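Local coordinates for protein cellobiose 2-epimerase (Spirochaeta thermophila DSM 6192, PDB 5ZIG) that probably catalyses the reversible epimerization of cellobiose to 4-O-beta-D-glucopyranosyl-D-mannose, at residues A[227-231]-A[232-236]. Numbering follows the deposited sequence.
Sequences HIAPS and SHLGL
The carbonyl oxygen of Ile228, the last residue of helix 211-228, accepts a hydrogen bond from the returning chain. Gly235 N donates it to Ile228 O over 2.8 Å, with 155° at the hydrogen. Beside it, Leu234 CA approaches the same Ile228 O to 3.4 Å in a weaker CA-H...O contact. A carbonyl left over at a helix end is thus satisfied by a backbone that has doubled back, the two limbs running roughly antiparallel.

On the buried flank of this loop the side chains close up. Ala229 CB packs against the Leu234 CD1 methyl at 3.6 Å, and Ile228 offers its CG2 branch to Leu234 CG at 4.1 Å. With Ile228 CG1 anti to the carbonyl carbon (chi1 -57°), CG2 is left anti to the backbone N and faces Leu234. Both Ile228 and Leu234 also touch Met191, at the start of helix 191-208.

Polar bonds from both limbs and the bend tie the loop to its surroundings: Ser232 OG to Glu287 and Ala229 O to Trp280, both on helix 275-294, and His233 ND1 and Leu234 N to the carboxylate of Asp254 on helix 251-269. The backbone breaks from the helix at Ala229, which lets Ile228 O meet Gly235 N seven residues on, and the whole is a helix-terminating loop that reverses the chain between helix 211-228 and strand 237-238, one of the connections of the helix-rich toroid, an (alpha/alpha)6 barrel, expected for the N-acylglucosamine 2-epimerase family.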
# COMPACT_ATOMS: atom_id res chain seq x y z
N HIS A 227 -0.52 3.62 -20.49
CA HIS A 227 -1.42 2.47 -20.55
C HIS A 227 -2.38 2.42 -19.36
O HIS A 227 -3.57 2.16 -19.55
CB HIS A 227 -0.62 1.15 -20.63
CG HIS A 227 0.27 1.05 -21.84
ND1 HIS A 227 -0.21 1.11 -23.14
CD2 HIS A 227 1.61 0.90 -21.95
CE1 HIS A 227 0.79 1.01 -23.99
NE2 HIS A 227 1.91 0.88 -23.30
N ILE A 228 -1.91 2.67 -18.14
CA ILE A 228 -2.73 2.41 -16.96
C ILE A 228 -3.62 3.59 -16.63
O ILE A 228 -4.82 3.43 -16.39
CB ILE A 228 -1.84 2.02 -15.76
CG1 ILE A 228 -1.00 0.79 -16.14
CG2 ILE A 228 -2.72 1.80 -14.52
CD1 ILE A 228 -0.39 0.01 -14.97
N ALA A 229 -3.07 4.80 -16.63
CA ALA A 229 -3.79 6.01 -16.23
C ALA A 229 -3.71 7.08 -17.31
O ALA A 229 -3.22 8.18 -17.06
CB ALA A 229 -3.23 6.53 -14.91
N PRO A 230 -4.20 6.80 -18.52
CA PRO A 230 -4.14 7.85 -19.56
C PRO A 230 -5.09 9.00 -19.30
O PRO A 230 -4.73 10.16 -19.53
CB PRO A 230 -4.49 7.09 -20.85
CG PRO A 230 -5.37 5.94 -20.38
CD PRO A 230 -4.83 5.55 -19.02
N SER A 231 -6.29 8.69 -18.83
CA SER A 231 -7.33 9.68 -18.59
C SER A 231 -7.38 9.99 -17.08
O SER A 231 -6.34 10.32 -16.52
CB SER A 231 -8.65 9.20 -19.19
OG SER A 231 -9.30 8.31 -18.29
N SER A 232 -8.54 9.87 -16.42
CA SER A 232 -8.67 10.26 -15.02
C SER A 232 -8.97 9.10 -14.08
O SER A 232 -9.15 9.33 -12.87
CB SER A 232 -9.76 11.33 -14.86
OG SER A 232 -11.06 10.77 -14.91
N HIS A 233 -9.02 7.87 -14.58
CA HIS A 233 -9.09 6.69 -13.75
C HIS A 233 -8.04 5.68 -14.19
O HIS A 233 -7.66 5.62 -15.37
CB HIS A 233 -10.48 6.06 -13.80
CG HIS A 233 -11.58 7.00 -13.40
ND1 HIS A 233 -11.95 7.20 -12.09
CD2 HIS A 233 -12.38 7.81 -14.15
CE1 HIS A 233 -12.93 8.08 -12.04
NE2 HIS A 233 -13.21 8.47 -13.28
N LEU A 234 -7.56 4.90 -13.23
CA LEU A 234 -6.58 3.88 -13.51
C LEU A 234 -7.31 2.63 -13.98
O LEU A 234 -8.12 2.08 -13.23
CB LEU A 234 -5.77 3.56 -12.26
CG LEU A 234 -4.55 4.37 -11.93
CD1 LEU A 234 -4.94 5.84 -11.77
CD2 LEU A 234 -3.98 3.79 -10.66
N GLY A 235 -7.01 2.20 -15.21
CA GLY A 235 -7.53 0.93 -15.68
C GLY A 235 -7.13 -0.21 -14.76
O GLY A 235 -6.09 -0.17 -14.10
N LEU A 236 -7.95 -1.25 -14.72
CA LEU A 236 -7.66 -2.34 -13.80
C LEU A 236 -6.78 -3.43 -14.42
O LEU A 236 -5.74 -3.77 -13.87
CB LEU A 236 -8.97 -2.94 -13.28
CG LEU A 236 -9.82 -2.01 -12.41
CD1 LEU A 236 -11.09 -2.69 -11.95
CD2 LEU A 236 -9.02 -1.52 -11.21